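6-phosphogluconate dehydrogenase (Pseudomonas syringae, PDB 5U5G) probably reduces 2-oxopropylphosphonate with NADPH at a late stage of fosfomycin biosynthesis, using a fold related to 6-phosphogluconate and 3-hydroxyisobutyrate dehydrogenases. Local coordinates at residues R20-M26 with L152-F156; V28-N32 with A46-I52; G133-A137 with V155-T159. One frame throughout, in Å; residues are numbered along the deposited sequence.

Contact 1: residues R20-M26 with L152-F156; sequences RLLASQM and LLEVF
Helices 12-23 and 143-156 of the nucleotide-binding domain meet where Arg20 and Leu21 lie against Val155 and Phe156. The polar part of the contact is one carbonyl, Val155 O, which Arg20 NE approaches nearly head-on at 3.2 Å, with the oxygen in the guanidinium plane. A water reinforces the pair: it accepts from Arg20 NH2 at 2.9 Å and donates to Val155 O at 3.0 Å. Because NH1 is bonded to Leu131 O, the guanidinium is held at several points and its rotation is restricted. With CG trans to its own amide nitrogen (chi1 -172°), the arginine lays CG against Phe156 CB at 3.7 Å, and the bend at chi2 (73°) carries CD and NE on toward Val155 O.

Helix 12-23 ends in a Schellman motif, with Gln25 at positive phi and its amide bonded back to Leu22 O, while Met26 N reaches Leu21 O. That last oxygen also accepts a bond from Ser24 OG at 3.1 Å, which holds the hydroxyl beside the helix end and brings OG to 3.5 Å from Val155 CG1. The other methyl of the valine, CG2, meets Met26 CE at 4.0 Å, and the same CE reaches toward Leu152 CD1. Deeper in, Leu21 CD2 comes up to the edge of the Phe156 ring, 3.9 Å from Phe156 CD2, and Leu21 also packs on Phe7 of strand 5-8.

Contact 2: residues V28-N32 with A46-I52; sequences VHVHN and AVWAPDI. With NAP (NADP nicotinamide-adenine-dinucleotide phosphate), chain E.
Strand 28-31 and the short strand 47-48 run parallel, joined by three backbone hydrogen bonds that alternate between the two strands: Val47 N to Val28 O, Val30 N to Val47 O and Ala49 N to Val30 O. His29 and Val47 pair on one face of the sheet and point the same way. Val47 CB sits over the centre of the imidazole, 3.6 Å from the ring centroid and only 11° off the normal, a CH-pi contact that leaves the isopropyl group lying across the ring. On the other face Val30 CG1 touches Ala46 CB at 4.0 Å.

Further on, His31 turns its ring edge to the chain beyond the strand. With CG trans to the backbone nitrogen (chi1 176°), ND1 donates to Ala49 O at 2.9 Å in the ring plane, and CE1 lies 3.2 Å from Pro50 O. The Trp48 ring edge meets the backbone at Asn32, CH2 standing 3.2 Å from Asn32 O. The side-chain amide of Asn32 binds the cofactor at two points: OD1, which also takes Leu10 N, accepts from ribose O3B at 2.7 Å, and ND2 donates to phosphate oxygen O1X at 2.8 Å, consistent with a preference for NADP.

Strand 47-48 forms one edge of the sheet, and strand 28-31 is bonded on its far side to strand 5-8. Helix 12-23 packs on Val28 and Val30, whereas helix 52-58, N-capped by Asp51, whose OD1 takes Ala54 N, packs on His29 and Ala49.

Contact 3: residues G133-A137 with V155-T159; sequences GILSA and VFCAT
Leu135 and Cys157 take like first torsions, chi1 -71° and -58°: the first directs the leucine CG and its methyls toward Phe156, and the second sets the cysteine SG near Leu135 CB and Ala137 CB. The parallel pairing of the backbones puts both side chains on one face of the sheet. There the sulfur of Cys157 packs against Ala137, 3.9 Å from its CB, while the Leu135 CD1 methyl meets Phe156 CD1 at 3.9 Å in an oblique approach.

The backbone beneath is a parallel pairing interrupted by a beta bulge. Leu135 N donates to Phe156 O at 3.1 Å. Leu135 O then accepts from Ala158 N at 2.7 Å and, weakly, from Thr159 N at 3.4 Å, one carbonyl thus serving two successive amides. The register slips by one residue here, as the chain turns a corner at Ala158. Regular pairing resumes where Ala137 N reaches Thr159 O at 2.8 Å, and on the face away from Leu135 the side chains of Ser136 and Thr159 come together. Gly133, at positive phi, closes the preceding helix with a Schellman motif and brings its CA to 3.5 Å from Phe156 O, a CA-H...O contact.

The contact pairs the two parallel strands of a beta-alpha-beta crossover, in which helix 143-156 carries the chain from strand 135-139 to strand 157-162 at the sheet edge. The Leu135 side chain is about 5 Å from the bound 2-oxopropylphosphonate. Ser136 packs on Cys211, and Thr159 on Ser210, of the second subunit. Strand 135-139 lies between strand 157-162 and the antiparallel strand 117-124, to which Ser136 is bonded through Ser124, and Leu135 and Phe156 both pack on Ile17 of helix 12-23.

Contacts 2 and 3 sit at the two outer edges of one mixed sheet, 23 Å between centres, and contact 1 lies between them, its centre 16 Å from that of contact 2 and 10 Å from that of contact 3. Along the chain contact 2 closes before contact 3 opens, while contact 1 spans both, pairing an early helix with a late one. Helix 12-23 leads directly into strand 28-31, and Leu21 and Leu22 touch Val28 and Ala46; helix 143-156 gives Val155 and Phe156 to contacts 1 and 3 alike. One nucleotide-binding domain is thereby knit together from the end of strand 28-31, where Asn32 meets the NADP phosphate, to the strand near the phosphonate.

Contact 1: residues R20-M26 with L152-F156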
loop_
_atom_site.group_PDB
_atom_site.type_symbol
_atom_site.label_atom_id
_atom_site.label_comp_id
_atom_site.label_asym_id
_atom_site.label_seq_id
_atom_site.Cartn_x
_atom_site.Cartn_y
_atom_site.Cartn_z
ATOM N N ARG A 20 -0.215 -8.636 -25.366
ATOM C CA ARG A 20 0.964 -7.774 -25.396
ATOM C C ARG A 20 2.037 -8.327 -26.328
ATOM O O ARG A 20 2.661 -7.575 -27.088
ATOM C CB ARG A 20 1.504 -7.597 -23.977
ATOM C CG ARG A 20 2.612 -6.581 -23.851
ATOM C CD ARG A 20 2.079 -5.170 -23.980
ATOM N NE ARG A 20 3.166 -4.204 -24.016
ATOM C CZ ARG A 20 3.003 -2.882 -24.015
ATOM N NH1 ARG A 20 1.787 -2.354 -23.979
ATOM N NH2 ARG A 20 4.066 -2.091 -24.051
ATOM N N LEU A 21 2.266 -9.643 -26.294
ATOM C CA LEU A 21 3.257 -10.230 -27.194
ATOM C C LEU A 21 2.838 -10.057 -28.651
ATOM O O LEU A 21 3.656 -9.691 -29.503
ATOM C CB LEU A 21 3.465 -11.710 -26.871
ATOM C CG LEU A 21 4.018 -12.070 -25.492
ATOM C CD1 LEU A 21 3.858 -13.563 -25.265
ATOM C CD2 LEU A 21 5.498 -11.663 -25.387
ATOM N N LEU A 22 1.562 -10.329 -28.960
ATOM C CA LEU A 22 1.075 -10.098 -30.315
ATOM C C LEU A 22 1.250 -8.638 -30.717
ATOM O O LEU A 22 1.583 -8.343 -31.868
ATOM C CB LEU A 22 -0.394 -10.509 -30.436
ATOM C CG LEU A 22 -0.801 -11.989 -30.400
ATOM C CD1 LEU A 22 -2.315 -12.106 -30.301
ATOM C CD2 LEU A 22 -0.290 -12.736 -31.616
ATOM N N ALA A 23 1.044 -7.711 -29.774
ATOM C CA ALA A 23 1.116 -6.287 -30.092
ATOM C C ALA A 23 2.527 -5.858 -30.483
ATOM O O ALA A 23 2.692 -4.883 -31.227
ATOM C CB ALA A 23 0.598 -5.451 -28.913
ATOM N N SER A 24 3.551 -6.570 -30.015
ATOM C CA SER A 24 4.921 -6.310 -30.432
ATOM C C SER A 24 5.291 -7.081 -31.689
ATOM O O SER A 24 6.452 -7.037 -32.110
ATOM C CB SER A 24 5.908 -6.655 -29.306
ATOM O OG SER A 24 6.258 -8.035 -29.335
ATOM N N GLN A 25 4.332 -7.788 -32.285
ATOM C CA GLN A 25 4.508 -8.523 -33.537
ATOM C C GLN A 25 5.394 -9.757 -33.357
ATOM O O GLN A 25 6.061 -10.215 -34.292
ATOM C CB GLN A 25 5.017 -7.592 -34.648
ATOM C CG GLN A 25 4.021 -6.434 -34.872
ATOM C CD GLN A 25 4.442 -5.406 -35.918
ATOM O OE1 GLN A 25 4.518 -4.203 -35.626
ATOM N NE2 GLN A 25 4.682 -5.868 -37.145
ATOM N N MET A 26 5.379 -10.314 -32.159
ATOM C CA MET A 26 5.927 -11.648 -31.937
ATOM C C MET A 26 4.972 -12.696 -32.496
ATOM O O MET A 26 3.761 -12.615 -32.244
ATOM C CB MET A 26 6.126 -11.873 -30.444
ATOM C CG MET A 26 7.101 -12.958 -30.094
ATOM S SD MET A 26 7.765 -12.598 -28.462
ATOM C CE MET A 26 8.490 -10.991 -28.801
ATOM N N LEU A 152 12.558 -11.090 -24.126
ATOM C CA LEU A 152 11.137 -11.408 -24.256
ATOM C C LEU A 152 10.325 -10.820 -23.103
ATOM O O LEU A 152 9.221 -10.297 -23.316
ATOM C CB LEU A 152 10.946 -12.923 -24.307
ATOM C CG LEU A 152 10.954 -13.691 -25.636
ATOM C CD1 LEU A 152 11.692 -12.953 -26.729
ATOM C CD2 LEU A 152 11.572 -15.058 -25.416
ATOM N N LEU A 153 10.834 -10.940 -21.867
ATOM C CA LEU A 153 10.142 -10.365 -20.714
ATOM C C LEU A 153 9.995 -8.861 -20.862
ATOM O O LEU A 153 8.994 -8.286 -20.417
ATOM C CB LEU A 153 10.895 -10.691 -19.417
ATOM C CG LEU A 153 11.168 -12.162 -19.132
ATOM C CD1 LEU A 153 11.990 -12.326 -17.874
ATOM C CD2 LEU A 153 9.853 -12.935 -19.030
ATOM N N GLU A 154 10.993 -8.218 -21.476
ATOM C CA GLU A 154 10.965 -6.779 -21.699
ATOM C C GLU A 154 9.719 -6.350 -22.462
ATOM O O GLU A 154 9.246 -5.220 -22.297
ATOM C CB GLU A 154 12.228 -6.361 -22.466
ATOM C CG GLU A 154 12.352 -4.862 -22.700
ATOM C CD GLU A 154 12.378 -4.067 -21.391
ATOM O OE1 GLU A 154 11.674 -3.040 -21.308
ATOM O OE2 GLU A 154 13.122 -4.475 -20.479
ATOM N N VAL A 155 9.175 -7.233 -23.301
ATOM C CA VAL A 155 7.984 -6.872 -24.062
ATOM C C VAL A 155 6.805 -6.578 -23.142
ATOM O O VAL A 155 5.978 -5.713 -23.445
ATOM C CB VAL A 155 7.647 -7.981 -25.075
ATOM C CG1 VAL A 155 6.351 -7.654 -25.812
ATOM C CG2 VAL A 155 8.801 -8.158 -26.041
ATOM N N PHE A 156 6.696 -7.278 -22.007
ATOM C CA PHE A 156 5.533 -7.081 -21.151
ATOM C C PHE A 156 5.880 -6.747 -19.699
ATOM O O PHE A 156 4.964 -6.658 -18.867
ATOM C CB PHE A 156 4.588 -8.307 -21.209
ATOM C CG PHE A 156 5.219 -9.618 -20.788
ATOM C CD1 PHE A 156 5.183 -10.034 -19.461
ATOM C CD2 PHE A 156 5.798 -10.463 -21.734
ATOM C CE1 PHE A 156 5.750 -11.262 -19.080
ATOM C CE2 PHE A 156 6.362 -11.680 -21.358
ATOM C CZ PHE A 156 6.344 -12.072 -20.030
HETATM O O HOH W 1 6.392 -3.326 -25.251
#

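Contact 2: residues V28-N32 with A46-I52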
loop_
_atom_site.group_PDB
_atom_site.type_symbol
_atom_site.label_atom_id
_atom_site.label_comp_id
_atom_site.label_asym_id
_atom_site.label_seq_id
_atom_site.Cartn_x
_atom_site.Cartn_y
_atom_site.Cartn_z
ATOM N N VAL A 28 3.090 -15.935 -32.075
ATOM C CA VAL A 28 2.725 -16.632 -30.843
ATOM C C VAL A 28 1.815 -17.804 -31.182
ATOM O O VAL A 28 0.763 -17.623 -31.803
ATOM C CB VAL A 28 2.025 -15.706 -29.828
ATOM C CG1 VAL A 28 1.840 -16.440 -28.502
ATOM C CG2 VAL A 28 2.803 -14.395 -29.627
ATOM N N HIS A 29 2.211 -18.996 -30.752
ATOM C CA HIS A 29 1.356 -20.174 -30.809
ATOM C C HIS A 29 0.784 -20.436 -29.421
ATOM O O HIS A 29 1.517 -20.419 -28.429
ATOM C CB HIS A 29 2.139 -21.378 -31.325
ATOM C CG HIS A 29 2.508 -21.266 -32.772
ATOM N ND1 HIS A 29 2.543 -22.350 -33.620
ATOM C CD2 HIS A 29 2.834 -20.188 -33.526
ATOM C CE1 HIS A 29 2.892 -21.951 -34.829
ATOM N NE2 HIS A 29 3.074 -20.643 -34.800
ATOM N N VAL A 30 -0.519 -20.652 -29.347
ATOM C CA VAL A 30 -1.205 -20.661 -28.063
ATOM C C VAL A 30 -1.939 -21.978 -27.889
ATOM O O VAL A 30 -2.425 -22.582 -28.854
ATOM C CB VAL A 30 -2.177 -19.471 -27.916
ATOM C CG1 VAL A 30 -1.396 -18.162 -27.937
ATOM C CG2 VAL A 30 -3.253 -19.505 -29.002
ATOM N N HIS A 31 -1.993 -22.424 -26.636
ATOM C CA HIS A 31 -2.732 -23.607 -26.227
ATOM C C HIS A 31 -3.450 -23.339 -24.915
ATOM O O HIS A 31 -2.897 -22.713 -24.005
ATOM C CB HIS A 31 -1.829 -24.818 -26.038
ATOM C CG HIS A 31 -2.558 -26.014 -25.517
ATOM N ND1 HIS A 31 -3.374 -26.787 -26.312
ATOM C CD2 HIS A 31 -2.637 -26.542 -24.272
ATOM C CE1 HIS A 31 -3.905 -27.756 -25.584
ATOM N NE2 HIS A 31 -3.474 -27.628 -24.343
ATOM N N ASN A 32 -4.676 -23.842 -24.815
ATOM C CA ASN A 32 -5.428 -23.801 -23.573
ATOM C C ASN A 32 -6.347 -25.014 -23.547
ATOM O O ASN A 32 -6.785 -25.495 -24.595
ATOM C CB ASN A 32 -6.235 -22.501 -23.435
ATOM C CG ASN A 32 -6.806 -22.305 -22.033
ATOM O OD1 ASN A 32 -6.065 -22.205 -21.056
ATOM N ND2 ASN A 32 -8.123 -22.200 -21.940
ATOM N N ALA A 46 -2.676 -14.901 -33.351
ATOM C CA ALA A 46 -2.072 -16.083 -32.742
ATOM C C ALA A 46 -2.447 -17.342 -33.525
ATOM O O ALA A 46 -3.429 -17.368 -34.271
ATOM C CB ALA A 46 -2.513 -16.229 -31.292
ATOM N N VAL A 47 -1.647 -18.395 -33.341
ATOM C CA VAL A 47 -1.835 -19.680 -34.016
ATOM C C VAL A 47 -2.230 -20.727 -32.976
ATOM O O VAL A 47 -1.512 -20.937 -31.988
ATOM C CB VAL A 47 -0.564 -20.118 -34.769
ATOM C CG1 VAL A 47 -0.787 -21.461 -35.446
ATOM C CG2 VAL A 47 -0.135 -19.055 -35.796
ATOM N N TRP A 48 -3.349 -21.412 -33.214
ATOM C CA TRP A 48 -3.816 -22.429 -32.279
ATOM C C TRP A 48 -2.945 -23.680 -32.341
ATOM O O TRP A 48 -2.681 -24.213 -33.423
ATOM C CB TRP A 48 -5.273 -22.794 -32.580
ATOM C CG TRP A 48 -5.818 -23.935 -31.753
ATOM C CD1 TRP A 48 -6.184 -25.176 -32.201
ATOM C CD2 TRP A 48 -6.055 -23.937 -30.340
ATOM N NE1 TRP A 48 -6.647 -25.944 -31.155
ATOM C CE2 TRP A 48 -6.574 -25.211 -30.002
ATOM C CE3 TRP A 48 -5.881 -22.987 -29.324
ATOM C CZ2 TRP A 48 -6.925 -25.557 -28.694
ATOM C CZ3 TRP A 48 -6.227 -23.340 -28.017
ATOM C CH2 TRP A 48 -6.748 -24.611 -27.719
ATOM N N ALA A 49 -2.488 -24.139 -31.170
ATOM C CA ALA A 49 -1.875 -25.452 -31.013
ATOM C C ALA A 49 -2.842 -26.337 -30.238
ATOM O O ALA A 49 -3.219 -25.972 -29.113
ATOM C CB ALA A 49 -0.528 -25.352 -30.282
ATOM N N PRO A 50 -3.303 -27.470 -30.791
ATOM C CA PRO A 50 -4.288 -28.294 -30.068
ATOM C C PRO A 50 -3.700 -29.107 -28.929
ATOM O O PRO A 50 -4.465 -29.639 -28.113
ATOM C CB PRO A 50 -4.839 -29.224 -31.165
ATOM C CG PRO A 50 -3.689 -29.355 -32.132
ATOM C CD PRO A 50 -3.078 -27.969 -32.163
ATOM N N ASP A 51 -2.383 -29.249 -28.858
ATOM C CA ASP A 51 -1.765 -29.997 -27.777
ATOM C C ASP A 51 -0.307 -29.568 -27.670
ATOM O O ASP A 51 0.194 -28.784 -28.482
ATOM C CB ASP A 51 -1.919 -31.515 -27.975
ATOM C CG ASP A 51 -1.309 -32.027 -29.283
ATOM O OD1 ASP A 51 -0.473 -31.342 -29.916
ATOM O OD2 ASP A 51 -1.668 -33.157 -29.675
ATOM N N ILE A 52 0.371 -30.113 -26.657
ATOM C CA ILE A 52 1.736 -29.716 -26.319
ATOM C C ILE A 52 2.731 -30.224 -27.354
ATOM O O ILE A 52 3.784 -29.605 -27.573
ATOM C CB ILE A 52 2.063 -30.213 -24.893
ATOM C CG1 ILE A 52 1.131 -29.548 -23.878
ATOM C CG2 ILE A 52 3.513 -29.967 -24.515
ATOM C CD1 ILE A 52 0.999 -28.070 -24.058
HETATM P PA NAP E . -7.589 -18.005 -14.513
HETATM O O1A NAP E . -8.427 -18.744 -13.536
HETATM O O2A NAP E . -8.104 -16.759 -15.191
HETATM O O5B NAP E . -7.057 -19.044 -15.695
HETATM C C5B NAP E . -6.509 -20.167 -15.049
HETATM C C4B NAP E . -5.732 -20.956 -16.126
HETATM O O4B NAP E . -5.248 -22.196 -15.613
HETATM C C3B NAP E . -6.675 -21.233 -17.352
HETATM O O3B NAP E . -5.912 -21.229 -18.519
HETATM C C2B NAP E . -7.102 -22.684 -17.055
HETATM O O2B NAP E . -7.408 -23.423 -18.134
HETATM C C1B NAP E . -5.730 -23.211 -16.475
HETATM N N9A NAP E . -5.980 -24.429 -15.729
HETATM C C8A NAP E . -6.458 -24.585 -14.412
HETATM N N7A NAP E . -6.604 -25.890 -14.052
HETATM C C5A NAP E . -6.209 -26.593 -15.200
HETATM C C6A NAP E . -6.134 -27.967 -15.488
HETATM N N6A NAP E . -6.477 -28.905 -14.546
HETATM N N1A NAP E . -5.721 -28.414 -16.701
HETATM C C2A NAP E . -5.388 -27.444 -17.610
HETATM N N3A NAP E . -5.401 -26.110 -17.484
HETATM C C4A NAP E . -5.823 -25.699 -16.248
HETATM O O3 NAP E . -6.324 -17.662 -13.524
HETATM P PN NAP E . -5.524 -16.326 -13.894
HETATM O O1N NAP E . -5.141 -16.244 -15.319
HETATM O O2N NAP E . -5.952 -15.126 -13.078
HETATM O O5D NAP E . -3.996 -16.635 -13.110
HETATM C C5D NAP E . -3.216 -17.481 -13.830
HETATM C C4D NAP E . -1.859 -17.500 -13.149
HETATM O O4D NAP E . -1.310 -16.157 -13.109
HETATM C C3D NAP E . -2.037 -17.963 -11.643
HETATM O O3D NAP E . -0.933 -18.744 -11.284
HETATM C C2D NAP E . -2.048 -16.655 -10.882
HETATM O O2D NAP E . -1.543 -16.764 -9.576
HETATM C C1D NAP E . -1.043 -15.830 -11.751
HETATM N N1N NAP E . -1.255 -14.404 -11.597
HETATM C C2N NAP E . -2.515 -13.802 -11.855
HETATM C C3N NAP E . -2.625 -12.430 -11.768
HETATM C C7N NAP E . -3.901 -11.769 -12.059
HETATM O O7N NAP E . -4.035 -10.544 -12.037
HETATM N N7N NAP E . -4.998 -12.527 -12.426
HETATM C C4N NAP E . -1.444 -11.553 -11.444
HETATM C C5N NAP E . -0.207 -12.288 -11.180
HETATM C C6N NAP E . -0.148 -13.618 -11.242
HETATM P P2B NAP E . -9.154 -23.264 -18.719
HETATM O O1X NAP E . -9.052 -21.916 -19.360
HETATM O O2X NAP E . -9.291 -24.467 -19.657
HETATM O O3X NAP E . -9.867 -23.348 -17.391
#

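Contact 3: residues G133-A137 with V155-T159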
loop_
_atom_site.group_PDB
_atom_site.type_symbol
_atom_site.label_atom_id
_atom_site.label_comp_id
_atom_site.label_asym_id
_atom_site.label_seq_id
_atom_site.Cartn_x
_atom_site.Cartn_y
_atom_site.Cartn_z
ATOM N N GLY A 133 2.182 -3.604 -20.592
ATOM C CA GLY A 133 3.553 -4.058 -20.654
ATOM C C GLY A 133 4.419 -3.604 -19.500
ATOM O O GLY A 133 5.627 -3.460 -19.669
ATOM N N ILE A 134 3.837 -3.382 -18.324
ATOM C CA ILE A 134 4.609 -2.853 -17.202
ATOM C C ILE A 134 4.604 -3.809 -16.017
ATOM O O ILE A 134 4.727 -3.368 -14.872
ATOM C CB ILE A 134 4.087 -1.469 -16.764
ATOM C CG1 ILE A 134 2.593 -1.554 -16.407
ATOM C CG2 ILE A 134 4.413 -0.414 -17.825
ATOM C CD1 ILE A 134 2.153 -0.641 -15.290
ATOM N N LEU A 135 4.468 -5.113 -16.267
ATOM C CA LEU A 135 4.495 -6.063 -15.154
ATOM C C LEU A 135 5.842 -6.022 -14.445
ATOM O O LEU A 135 6.867 -5.641 -15.017
ATOM C CB LEU A 135 4.224 -7.493 -15.629
ATOM C CG LEU A 135 2.792 -7.801 -16.075
ATOM C CD1 LEU A 135 2.682 -9.228 -16.619
ATOM C CD2 LEU A 135 1.796 -7.548 -14.947
ATOM N N SER A 136 5.832 -6.405 -13.171
ATOM C CA SER A 136 7.062 -6.728 -12.461
ATOM C C SER A 136 7.251 -8.238 -12.468
ATOM O O SER A 136 6.314 -8.989 -12.187
ATOM C CB SER A 136 7.034 -6.229 -11.014
ATOM O OG SER A 136 6.795 -4.841 -10.959
ATOM N N ALA A 137 8.459 -8.679 -12.773
ATOM C CA ALA A 137 8.797 -10.094 -12.746
ATOM C C ALA A 137 9.821 -10.365 -11.648
ATOM O O ALA A 137 10.662 -9.515 -11.334
ATOM C CB ALA A 137 9.336 -10.563 -14.108
ATOM N N VAL A 155 9.175 -7.233 -23.301
ATOM C CA VAL A 155 7.984 -6.872 -24.062
ATOM C C VAL A 155 6.805 -6.578 -23.142
ATOM O O VAL A 155 5.978 -5.713 -23.445
ATOM C CB VAL A 155 7.647 -7.981 -25.075
ATOM C CG1 VAL A 155 6.351 -7.654 -25.812
ATOM C CG2 VAL A 155 8.801 -8.158 -26.041
ATOM N N PHE A 156 6.696 -7.278 -22.007
ATOM C CA PHE A 156 5.533 -7.081 -21.151
ATOM C C PHE A 156 5.880 -6.747 -19.699
ATOM O O PHE A 156 4.964 -6.658 -18.867
ATOM C CB PHE A 156 4.588 -8.307 -21.209
ATOM C CG PHE A 156 5.219 -9.618 -20.788
ATOM C CD1 PHE A 156 5.183 -10.034 -19.461
ATOM C CD2 PHE A 156 5.798 -10.463 -21.734
ATOM C CE1 PHE A 156 5.750 -11.262 -19.080
ATOM C CE2 PHE A 156 6.362 -11.680 -21.358
ATOM C CZ PHE A 156 6.344 -12.072 -20.030
ATOM N N CYS A 157 7.153 -6.530 -19.375
ATOM C CA CYS A 157 7.566 -6.201 -18.012
ATOM C C CYS A 157 8.339 -4.889 -17.979
ATOM O O CYS A 157 9.142 -4.605 -18.873
ATOM C CB CYS A 157 8.455 -7.297 -17.393
ATOM S SG CYS A 157 7.743 -8.967 -17.298
ATOM N N ALA A 158 8.129 -4.117 -16.910
ATOM C CA ALA A 158 8.940 -2.937 -16.638
ATOM C C ALA A 158 10.089 -3.250 -15.682
ATOM O O ALA A 158 11.239 -2.882 -15.944
ATOM C CB ALA A 158 8.073 -1.810 -16.065
ATOM N N THR A 159 9.799 -3.914 -14.571
ATOM C CA THR A 159 10.807 -4.287 -13.592
ATOM C C THR A 159 10.999 -5.794 -13.602
ATOM O O THR A 159 10.024 -6.548 -13.674
ATOM C CB THR A 159 10.410 -3.832 -12.188
ATOM O OG1 THR A 159 9.928 -2.491 -12.255
ATOM C CG2 THR A 159 11.619 -3.879 -11.255
#